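Long-range contacts in decapping and exoribonuclease protein 1 (Kluyveromyces lactis, PDB 4GPS), which hydrolyses NAD and methylguanosine caps from the 5' ends of RNAs and degrades RNA as a 5'-3' exoribonuclease, using divalent metal cations: residues A[79-88]-A[315-323]; A[302-312]-A[358-368]. All coordinates share one frame; numbering follows the deposited sequence.

Contact 1 of 2, residues A[79-88]-A[315-323]; sequences TPKLLTDCKE and WIQTNLLPK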
loop_
_atom_site.group_PDB
_atom_site.type_symbol
_atom_site.label_atom_id
_atom_site.label_comp_id
_atom_site.label_asym_id
_atom_site.label_seq_id
_atom_site.Cartn_x
_atom_site.Cartn_y
_atom_site.Cartn_z
ATOM N N THR A 79 11.912 5.071 -12.079
ATOM C CA THR A 79 10.945 4.149 -11.525
ATOM C C THR A 79 9.707 4.043 -12.443
ATOM O O THR A 79 9.263 5.030 -13.002
ATOM C CB THR A 79 10.512 4.624 -10.125
ATOM O OG1 THR A 79 9.490 3.759 -9.618
ATOM C CG2 THR A 79 9.998 6.070 -10.182
ATOM N N PRO A 80 9.172 2.828 -12.634
ATOM C CA PRO A 80 7.991 2.689 -13.479
ATOM C C PRO A 80 6.781 3.127 -12.650
ATOM O O PRO A 80 6.888 3.311 -11.436
ATOM C CB PRO A 80 7.978 1.187 -13.798
ATOM C CG PRO A 80 8.554 0.598 -12.567
ATOM C CD PRO A 80 9.738 1.509 -12.319
ATOM N N LYS A 81 5.643 3.345 -13.290
ATOM C CA LYS A 81 4.449 3.711 -12.524
ATOM C C LYS A 81 3.505 2.502 -12.560
ATOM O O LYS A 81 3.378 1.857 -13.592
ATOM C CB LYS A 81 3.775 4.956 -13.115
ATOM C CG LYS A 81 4.286 6.265 -12.515
ATOM C CD LYS A 81 3.475 7.456 -13.057
ATOM C CE LYS A 81 4.202 8.812 -12.886
ATOM N NZ LYS A 81 4.287 9.278 -11.457
ATOM N N LEU A 82 2.877 2.172 -11.436
ATOM C CA LEU A 82 1.977 1.031 -11.429
ATOM C C LEU A 82 0.654 1.400 -12.083
ATOM O O LEU A 82 0.076 0.611 -12.836
ATOM C CB LEU A 82 1.756 0.533 -10.005
ATOM C CG LEU A 82 3.025 -0.024 -9.350
ATOM C CD1 LEU A 82 2.729 -0.413 -7.899
ATOM C CD2 LEU A 82 3.554 -1.233 -10.151
ATOM N N LEU A 83 0.199 2.619 -11.824
ATOM C CA LEU A 83 -1.064 3.110 -12.379
ATOM C C LEU A 83 -0.821 4.332 -13.241
ATOM O O LEU A 83 0.146 5.049 -13.040
ATOM C CB LEU A 83 -2.029 3.466 -11.237
ATOM C CG LEU A 83 -2.471 2.263 -10.394
ATOM C CD1 LEU A 83 -3.224 2.738 -9.155
ATOM C CD2 LEU A 83 -3.333 1.311 -11.277
ATOM N N THR A 84 -1.673 4.556 -14.231
ATOM C CA THR A 84 -1.527 5.741 -15.074
ATOM C C THR A 84 -2.730 6.668 -14.813
ATOM O O THR A 84 -3.832 6.202 -14.531
ATOM C CB THR A 84 -1.410 5.348 -16.582
ATOM O OG1 THR A 84 -2.426 4.407 -16.917
ATOM C CG2 THR A 84 -0.088 4.663 -16.854
ATOM N N ASP A 85 -2.510 7.977 -14.879
ATOM C CA ASP A 85 -3.568 8.971 -14.638
ATOM C C ASP A 85 -4.095 8.798 -13.234
ATOM O O ASP A 85 -5.269 8.940 -12.971
ATOM C CB ASP A 85 -4.741 8.838 -15.630
ATOM C CG ASP A 85 -4.336 9.150 -17.082
ATOM O OD1 ASP A 85 -3.321 9.879 -17.301
ATOM O OD2 ASP A 85 -5.048 8.668 -18.003
ATOM N N CYS A 86 -3.208 8.499 -12.315
ATOM C CA CYS A 86 -3.643 8.288 -10.965
ATOM C C CYS A 86 -3.979 9.598 -10.255
ATOM O O CYS A 86 -3.168 10.513 -10.251
ATOM C CB CYS A 86 -2.550 7.548 -10.214
ATOM S SG CYS A 86 -3.205 6.761 -8.795
ATOM N N LYS A 87 -5.155 9.697 -9.633
ATOM C CA LYS A 87 -5.489 10.934 -8.927
ATOM C C LYS A 87 -6.312 10.734 -7.666
ATOM O O LYS A 87 -6.992 9.717 -7.502
ATOM C CB LYS A 87 -6.214 11.911 -9.872
ATOM C CG LYS A 87 -7.367 11.310 -10.654
ATOM C CD LYS A 87 -7.874 12.297 -11.735
ATOM C CE LYS A 87 -8.769 11.639 -12.801
ATOM N NZ LYS A 87 -9.908 10.903 -12.177
ATOM N N GLU A 88 -6.217 11.685 -6.746
ATOM C CA GLU A 88 -7.027 11.602 -5.546
ATOM C C GLU A 88 -8.400 12.127 -5.957
ATOM O O GLU A 88 -8.500 13.227 -6.463
ATOM C CB GLU A 88 -6.489 12.489 -4.440
ATOM C CG GLU A 88 -7.428 12.427 -3.230
ATOM C CD GLU A 88 -6.925 13.163 -2.021
ATOM O OE1 GLU A 88 -7.293 14.330 -1.816
ATOM O OE2 GLU A 88 -6.146 12.576 -1.271
ATOM N N TRP A 315 7.860 0.656 -1.578
ATOM C CA TRP A 315 7.829 1.190 -2.910
ATOM C C TRP A 315 6.432 0.979 -3.517
ATOM O O TRP A 315 5.862 1.921 -4.059
ATOM C CB TRP A 315 8.881 0.485 -3.773
ATOM C CG TRP A 315 8.817 0.872 -5.230
ATOM C CD1 TRP A 315 9.308 2.025 -5.805
ATOM C CD2 TRP A 315 8.161 0.153 -6.273
ATOM N NE1 TRP A 315 8.988 2.063 -7.130
ATOM C CE2 TRP A 315 8.284 0.930 -7.452
ATOM C CE3 TRP A 315 7.470 -1.071 -6.331
ATOM C CZ2 TRP A 315 7.745 0.516 -8.684
ATOM C CZ3 TRP A 315 6.929 -1.480 -7.559
ATOM C CH2 TRP A 315 7.073 -0.684 -8.714
ATOM N N ILE A 316 5.878 -0.240 -3.445
ATOM C CA ILE A 316 4.551 -0.479 -4.031
ATOM C C ILE A 316 3.534 0.412 -3.352
ATOM O O ILE A 316 2.656 0.968 -4.002
ATOM C CB ILE A 316 4.074 -1.899 -3.831
ATOM C CG1 ILE A 316 5.039 -2.864 -4.521
ATOM C CG2 ILE A 316 2.643 -2.047 -4.373
ATOM C CD1 ILE A 316 4.864 -4.283 -4.067
ATOM N N GLN A 317 3.676 0.555 -2.038
ATOM C CA GLN A 317 2.759 1.371 -1.252
ATOM C C GLN A 317 2.674 2.831 -1.705
ATOM O O GLN A 317 1.582 3.353 -1.916
ATOM C CB GLN A 317 3.131 1.280 0.222
ATOM C CG GLN A 317 2.425 2.241 1.104
ATOM C CD GLN A 317 3.034 2.302 2.504
ATOM O OE1 GLN A 317 2.715 3.193 3.287
ATOM N NE2 GLN A 317 3.904 1.356 2.821
ATOM N N THR A 318 3.800 3.499 -1.882
ATOM C CA THR A 318 3.720 4.883 -2.303
ATOM C C THR A 318 3.513 4.999 -3.796
ATOM O O THR A 318 2.831 5.921 -4.266
ATOM C CB THR A 318 4.945 5.700 -1.873
ATOM O OG1 THR A 318 6.135 5.025 -2.247
ATOM C CG2 THR A 318 4.928 5.906 -0.350
ATOM N N ASN A 319 4.042 4.036 -4.547
ATOM C CA ASN A 319 3.872 4.093 -5.989
ATOM C C ASN A 319 2.421 3.985 -6.447
ATOM O O ASN A 319 2.098 4.416 -7.542
ATOM C CB ASN A 319 4.695 3.024 -6.687
ATOM C CG ASN A 319 4.902 3.342 -8.138
ATOM O OD1 ASN A 319 4.307 2.739 -9.002
ATOM N ND2 ASN A 319 5.734 4.330 -8.407
ATOM N N LEU A 320 1.547 3.403 -5.626
ATOM C CA LEU A 320 0.123 3.304 -5.986
ATOM C C LEU A 320 -0.631 4.646 -5.809
ATOM O O LEU A 320 -1.812 4.766 -6.156
ATOM C CB LEU A 320 -0.574 2.221 -5.139
ATOM C CG LEU A 320 -0.322 0.765 -5.507
ATOM C CD1 LEU A 320 -0.682 -0.014 -4.314
ATOM C CD2 LEU A 320 -1.127 0.318 -6.755
ATOM N N LEU A 321 0.036 5.649 -5.265
ATOM C CA LEU A 321 -0.599 6.952 -5.063
ATOM C C LEU A 321 -0.105 7.977 -6.072
ATOM O O LEU A 321 0.948 7.813 -6.699
ATOM C CB LEU A 321 -0.295 7.494 -3.665
ATOM C CG LEU A 321 -0.621 6.539 -2.524
ATOM C CD1 LEU A 321 -0.112 7.123 -1.226
ATOM C CD2 LEU A 321 -2.118 6.316 -2.472
ATOM N N PRO A 322 -0.875 9.047 -6.253
ATOM C CA PRO A 322 -0.536 10.136 -7.174
ATOM C C PRO A 322 0.748 10.876 -6.717
ATOM O O PRO A 322 1.711 10.996 -7.473
ATOM C CB PRO A 322 -1.752 11.041 -7.087
ATOM C CG PRO A 322 -2.859 10.112 -6.732
ATOM C CD PRO A 322 -2.268 9.150 -5.783
ATOM N N LYS A 323 0.754 11.360 -5.476
ATOM C CA LYS A 323 1.882 12.132 -4.922
ATOM C C LYS A 323 2.077 11.616 -3.508
ATOM O O LYS A 323 1.113 11.513 -2.765
ATOM C CB LYS A 323 1.526 13.635 -4.817
ATOM C CG LYS A 323 0.503 13.935 -3.619
ATOM C CD LYS A 323 -0.072 15.387 -3.482
ATOM C CE LYS A 323 -1.129 15.454 -2.331
ATOM N NZ LYS A 323 -1.679 16.830 -2.005
HETATM O O HOH W 1 1.409 4.656 -10.151
#

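Contact 2 of 2, residues A[302-312]-A[358-368]; sequences LGNTYHRRKLL and IVGKPGKFYKF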
loop_
_atom_site.group_PDB
_atom_site.type_symbol
_atom_site.label_atom_id
_atom_site.label_comp_id
_atom_site.label_asym_id
_atom_site.label_seq_id
_atom_site.Cartn_x
_atom_site.Cartn_y
_atom_site.Cartn_z
ATOM N N LEU A 302 20.453 -4.731 3.096
ATOM C CA LEU A 302 20.035 -5.281 1.809
ATOM C C LEU A 302 20.635 -6.676 1.938
ATOM O O LEU A 302 21.566 -6.888 2.732
ATOM C CB LEU A 302 20.635 -4.479 0.657
ATOM C CG LEU A 302 20.262 -2.988 0.657
ATOM C CD1 LEU A 302 21.086 -2.274 -0.399
ATOM C CD2 LEU A 302 18.776 -2.806 0.386
ATOM N N GLY A 303 20.160 -7.660 1.210
ATOM C CA GLY A 303 20.754 -8.959 1.497
ATOM C C GLY A 303 19.842 -9.694 2.466
ATOM O O GLY A 303 19.642 -10.894 2.326
ATOM N N ASN A 304 19.267 -8.983 3.435
ATOM C CA ASN A 304 18.321 -9.609 4.354
ATOM C C ASN A 304 16.959 -9.651 3.685
ATOM O O ASN A 304 16.418 -8.633 3.294
ATOM C CB ASN A 304 18.219 -8.822 5.649
ATOM C CG ASN A 304 17.228 -9.401 6.572
ATOM O OD1 ASN A 304 15.997 -9.227 6.402
ATOM N ND2 ASN A 304 17.729 -10.144 7.564
ATOM N N THR A 305 16.414 -10.842 3.531
ATOM C CA THR A 305 15.130 -11.034 2.884
ATOM C C THR A 305 13.985 -10.209 3.472
ATOM O O THR A 305 13.153 -9.653 2.740
ATOM C CB THR A 305 14.766 -12.511 2.943
ATOM O OG1 THR A 305 15.642 -13.226 2.074
ATOM C CG2 THR A 305 13.344 -12.753 2.521
ATOM N N TYR A 306 13.934 -10.139 4.792
ATOM C CA TYR A 306 12.881 -9.403 5.453
ATOM C C TYR A 306 12.897 -7.898 5.079
ATOM O O TYR A 306 11.843 -7.260 4.876
ATOM C CB TYR A 306 13.011 -9.631 6.969
ATOM C CG TYR A 306 12.129 -8.778 7.839
ATOM C CD1 TYR A 306 12.456 -7.439 8.104
ATOM C CD2 TYR A 306 11.009 -9.323 8.472
ATOM C CE1 TYR A 306 11.704 -6.669 8.989
ATOM C CE2 TYR A 306 10.238 -8.562 9.367
ATOM C CZ TYR A 306 10.598 -7.239 9.629
ATOM O OH TYR A 306 9.910 -6.519 10.585
ATOM N N HIS A 307 14.087 -7.334 4.971
ATOM C CA HIS A 307 14.211 -5.928 4.653
ATOM C C HIS A 307 13.950 -5.640 3.175
ATOM O O HIS A 307 13.382 -4.602 2.826
ATOM C CB HIS A 307 15.597 -5.439 5.078
ATOM C CG HIS A 307 15.660 -4.989 6.503
ATOM N ND1 HIS A 307 16.842 -4.713 7.151
ATOM C CD2 HIS A 307 14.672 -4.695 7.382
ATOM C CE1 HIS A 307 16.581 -4.256 8.367
ATOM N NE2 HIS A 307 15.269 -4.234 8.530
ATOM N N ARG A 308 14.336 -6.563 2.303
ATOM C CA ARG A 308 14.106 -6.375 0.879
ATOM C C ARG A 308 12.605 -6.404 0.636
ATOM O O ARG A 308 12.097 -5.646 -0.180
ATOM C CB ARG A 308 14.821 -7.457 0.065
ATOM C CG ARG A 308 16.359 -7.383 0.190
ATOM C CD ARG A 308 16.969 -6.187 -0.540
ATOM N NE ARG A 308 16.731 -6.255 -1.984
ATOM C CZ ARG A 308 17.330 -7.098 -2.829
ATOM N NH1 ARG A 308 18.234 -7.968 -2.404
ATOM N NH2 ARG A 308 16.992 -7.086 -4.110
ATOM N N ARG A 309 11.896 -7.271 1.361
ATOM C CA ARG A 309 10.438 -7.365 1.251
ATOM C C ARG A 309 9.798 -6.064 1.711
ATOM O O ARG A 309 8.872 -5.558 1.076
ATOM C CB ARG A 309 9.894 -8.479 2.141
ATOM C CG ARG A 309 9.518 -9.724 1.434
ATOM C CD ARG A 309 9.537 -10.878 2.396
ATOM N NE ARG A 309 9.725 -12.107 1.652
ATOM C CZ ARG A 309 10.202 -13.232 2.157
ATOM N NH1 ARG A 309 10.557 -13.306 3.440
ATOM N NH2 ARG A 309 10.311 -14.285 1.367
ATOM N N LYS A 310 10.290 -5.536 2.827
ATOM C CA LYS A 310 9.755 -4.296 3.371
ATOM C C LYS A 310 9.990 -3.115 2.409
ATOM O O LYS A 310 9.075 -2.329 2.156
ATOM C CB LYS A 310 10.366 -4.015 4.759
ATOM C CG LYS A 310 9.975 -2.687 5.316
ATOM C CD LYS A 310 10.665 -2.379 6.640
ATOM C CE LYS A 310 10.147 -3.227 7.787
ATOM N NZ LYS A 310 10.863 -2.839 9.043
ATOM N N LEU A 311 11.204 -3.001 1.875
ATOM C CA LEU A 311 11.535 -1.936 0.928
ATOM C C LEU A 311 10.653 -2.054 -0.323
ATOM O O LEU A 311 10.088 -1.058 -0.779
ATOM C CB LEU A 311 13.016 -1.995 0.546
ATOM C CG LEU A 311 13.963 -1.653 1.709
ATOM C CD1 LEU A 311 15.339 -2.153 1.380
ATOM C CD2 LEU A 311 13.985 -0.141 1.978
ATOM N N LEU A 312 10.490 -3.266 -0.855
ATOM C CA LEU A 312 9.652 -3.433 -2.040
ATOM C C LEU A 312 8.203 -3.056 -1.727
ATOM O O LEU A 312 7.544 -2.367 -2.502
ATOM C CB LEU A 312 9.721 -4.880 -2.556
ATOM C CG LEU A 312 8.816 -5.254 -3.740
ATOM C CD1 LEU A 312 9.247 -4.422 -4.968
ATOM C CD2 LEU A 312 8.865 -6.777 -4.017
ATOM N N ILE A 358 22.764 -3.883 -6.862
ATOM C CA ILE A 358 22.005 -4.723 -5.944
ATOM C C ILE A 358 21.497 -5.931 -6.702
ATOM O O ILE A 358 21.228 -6.975 -6.124
ATOM C CB ILE A 358 20.794 -3.968 -5.320
ATOM C CG1 ILE A 358 20.161 -4.808 -4.212
ATOM C CG2 ILE A 358 19.730 -3.688 -6.372
ATOM C CD1 ILE A 358 19.250 -4.019 -3.323
ATOM N N VAL A 359 21.371 -5.780 -8.014
ATOM C CA VAL A 359 20.864 -6.857 -8.848
ATOM C C VAL A 359 21.921 -7.952 -9.042
ATOM O O VAL A 359 21.629 -9.053 -9.509
ATOM C CB VAL A 359 20.386 -6.273 -10.190
ATOM C CG1 VAL A 359 21.272 -6.741 -11.330
ATOM C CG2 VAL A 359 18.934 -6.616 -10.401
ATOM N N GLY A 360 23.151 -7.635 -8.659
ATOM C CA GLY A 360 24.232 -8.589 -8.772
ATOM C C GLY A 360 24.189 -9.714 -7.747
ATOM O O GLY A 360 24.815 -10.754 -7.948
ATOM N N LYS A 361 23.468 -9.549 -6.642
ATOM C CA LYS A 361 23.441 -10.638 -5.679
ATOM C C LYS A 361 22.378 -11.682 -6.001
ATOM O O LYS A 361 21.307 -11.368 -6.522
ATOM C CB LYS A 361 23.285 -10.115 -4.247
ATOM C CG LYS A 361 21.960 -9.516 -3.895
ATOM C CD LYS A 361 22.087 -8.737 -2.598
ATOM C CE LYS A 361 23.061 -7.592 -2.758
ATOM N NZ LYS A 361 23.240 -6.842 -1.491
ATOM N N PRO A 362 22.685 -12.955 -5.715
ATOM C CA PRO A 362 21.804 -14.103 -5.950
ATOM C C PRO A 362 20.517 -14.000 -5.135
ATOM O O PRO A 362 20.468 -13.274 -4.144
ATOM C CB PRO A 362 22.677 -15.283 -5.528
ATOM C CG PRO A 362 23.498 -14.699 -4.422
ATOM C CD PRO A 362 23.904 -13.369 -4.996
ATOM N N GLY A 363 19.478 -14.722 -5.539
ATOM C CA GLY A 363 18.232 -14.644 -4.798
ATOM C C GLY A 363 17.094 -15.398 -5.437
ATOM O O GLY A 363 17.051 -15.544 -6.651
ATOM N N LYS A 364 16.156 -15.845 -4.610
ATOM C CA LYS A 364 15.008 -16.625 -5.063
ATOM C C LYS A 364 13.785 -15.833 -5.589
ATOM O O LYS A 364 13.479 -15.905 -6.789
ATOM C CB LYS A 364 14.583 -17.575 -3.931
ATOM C CG LYS A 364 13.902 -18.850 -4.393
ATOM C CD LYS A 364 14.780 -19.666 -5.351
ATOM C CE LYS A 364 14.001 -20.863 -5.922
ATOM N NZ LYS A 364 14.738 -21.636 -6.969
ATOM N N PHE A 365 13.106 -15.087 -4.714
ATOM C CA PHE A 365 11.899 -14.291 -5.044
ATOM C C PHE A 365 12.025 -13.203 -6.118
ATOM O O PHE A 365 11.783 -12.019 -5.859
ATOM C CB PHE A 365 11.345 -13.651 -3.755
ATOM C CG PHE A 365 11.217 -14.613 -2.658
ATOM C CD1 PHE A 365 12.335 -14.940 -1.880
ATOM C CD2 PHE A 365 10.035 -15.346 -2.501
ATOM C CE1 PHE A 365 12.290 -15.998 -0.959
ATOM C CE2 PHE A 365 9.964 -16.408 -1.591
ATOM C CZ PHE A 365 11.099 -16.745 -0.810
ATOM N N TYR A 366 12.391 -13.615 -7.320
ATOM C CA TYR A 366 12.563 -12.703 -8.429
ATOM C C TYR A 366 13.460 -11.556 -8.031
ATOM O O TYR A 366 13.345 -10.468 -8.576
ATOM C CB TYR A 366 11.199 -12.184 -8.892
ATOM C CG TYR A 366 10.302 -13.312 -9.277
ATOM C CD1 TYR A 366 9.447 -13.890 -8.349
ATOM C CD2 TYR A 366 10.362 -13.865 -10.550
ATOM C CE1 TYR A 366 8.662 -15.001 -8.674
ATOM C CE2 TYR A 366 9.585 -14.989 -10.897
ATOM C CZ TYR A 366 8.735 -15.553 -9.958
ATOM O OH TYR A 366 7.966 -16.664 -10.289
ATOM N N LYS A 367 14.364 -11.818 -7.090
ATOM C CA LYS A 367 15.279 -10.798 -6.565
ATOM C C LYS A 367 14.563 -9.483 -6.177
ATOM O O LYS A 367 15.146 -8.396 -6.265
ATOM C CB LYS A 367 16.392 -10.511 -7.565
ATOM C CG LYS A 367 17.266 -11.707 -7.857
ATOM C CD LYS A 367 18.458 -11.312 -8.696
ATOM C CE LYS A 367 19.529 -12.397 -8.712
ATOM N NZ LYS A 367 20.828 -11.837 -9.197
ATOM N N PHE A 368 13.304 -9.600 -5.736
ATOM C CA PHE A 368 12.506 -8.444 -5.305
ATOM C C PHE A 368 12.648 -7.249 -6.268
ATOM O O PHE A 368 12.819 -6.089 -5.865
ATOM C CB PHE A 368 12.912 -8.009 -3.886
ATOM C CG PHE A 368 12.991 -9.139 -2.895
ATOM C CD1 PHE A 368 14.204 -9.796 -2.660
ATOM C CD2 PHE A 368 11.855 -9.558 -2.204
ATOM C CE1 PHE A 368 14.284 -10.856 -1.751
ATOM C CE2 PHE A 368 11.921 -10.612 -1.298
ATOM C CZ PHE A 368 13.146 -11.265 -1.071
HETATM O O HOH W 2 14.884 -5.295 -4.581
#

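Contact 1 of 2, residues A[79-88]-A[315-323]
The hydroxyl of Thr79 is tied on two sides: OG1 accepts from the indole NE1 of Trp315 at 3.1 Å and donates to Pro80 O of its own segment. It meets the indole at its edge, lying in the ring plane. This pair begins the attachment of the chain entering strand 86-95 to the C-terminal end of helix 305-319 in the RAI1-like PD-(D/E)XK nuclease fold. The same helix carries Gln317, a substrate-binding residue inferred by similarity, whose CB points away from 79-88.

One turn along, the amide of Asn319 holds the backbone of 79-88 at two points. Its CG lies anti to the backbone N (chi1 -161°), which carries the amide over to 79-88. OD1 accepts from Leu82 N at 2.9 Å, nearly end-on to the carbonyl, while ND2 gives a weak bond to Pro80 O. The two bonds use both ends of the amide and probably restrict its rotation.

Leu82, whose N makes the stronger of these bonds, is buried, and its two methyls diverge over the helix. CD2 comes to 3.8 Å from Trp315 CH2, whereas CD1 reaches Ile316 CG2 and, at 4.1 Å, Leu320 CG. Phe377 and Asn374 of helix 370-393 also touch this leucine. The side chains of Pro80 and Trp315 cross at about a right angle, with Pro80 CG 4.0 Å from Trp315 CZ2.

Farther along, water 1 links the backbones, accepting from Leu83 N and donating to Asn319 O. Leu83 CD1 rests against Leu320 CD2, and the side chain of Leu321 approaches that of the metal ligand Glu293. Pro322 lies against the backbone of Cys86 and Lys87, with Pro322 CG 3.5 Å from Lys87 CA.

Contact 2 of 2, residues A[302-312]-A[358-368]
The guanidinium of Arg308 is sandwiched, with Ile358 CD1 over one face and Phe368 CD1 over the centre of the other. Bends at chi2 and chi3 (-72° and -63°) bring the guanidinium back between these two groups; nearer the backbone, Arg308 CB makes a CH-pi contact, 3.9 Å from the Phe368 ring centroid. Arg309 points NH2 over the face of Phe365 in a cation-pi interaction, CZ lying 4.7 Å from the centroid with the two planes 74° apart; its NE is hydrogen-bonded to Phe193 O.

Apolar contacts extend the interface: Thr305 CG2 and Arg309 CG approach the Phe368 ring obliquely, and Leu302 CD1 lies 3.9 Å from Ile358 CD1. Were Phe368 an alanine, one face of the Arg308 guanidinium would probably lose its cover and a gap would open beside Thr305.

Polar ties are fewer. Water 2 accepts from Arg308 NH2 and donates to Phe368 O, while Lys367 NZ braces its own loop through Val359 O and Lys361 O. The helix begins with an N-cap, Asn304 OD1 accepting from His307 N.

Thus the loop between helices 346-353 and 370-393 holds the N-terminal half of helix 305-319 in the RAI1-like PD-(D/E)XK nuclease domain.

From the N terminus, the chain first passes through 79-88 on its way into strand 86-95, then returns much later along helix 305-319. Contact 1 closes a loop of 226 intervening residues; contact 2 closes one of only 45, from the start of that helix to the loop between helices 346-353 and 370-393. The two loops cross rather than nest, because 302-312 falls inside the first and 358-368 beyond its end. Helix 305-319 is common to both: contact 2 engages its N-terminal half and contact 1 its C-terminal end, with centres about 21 Å apart. The helix thereby joins the approach to strand 86-95 with the peripheral 358-368 loop.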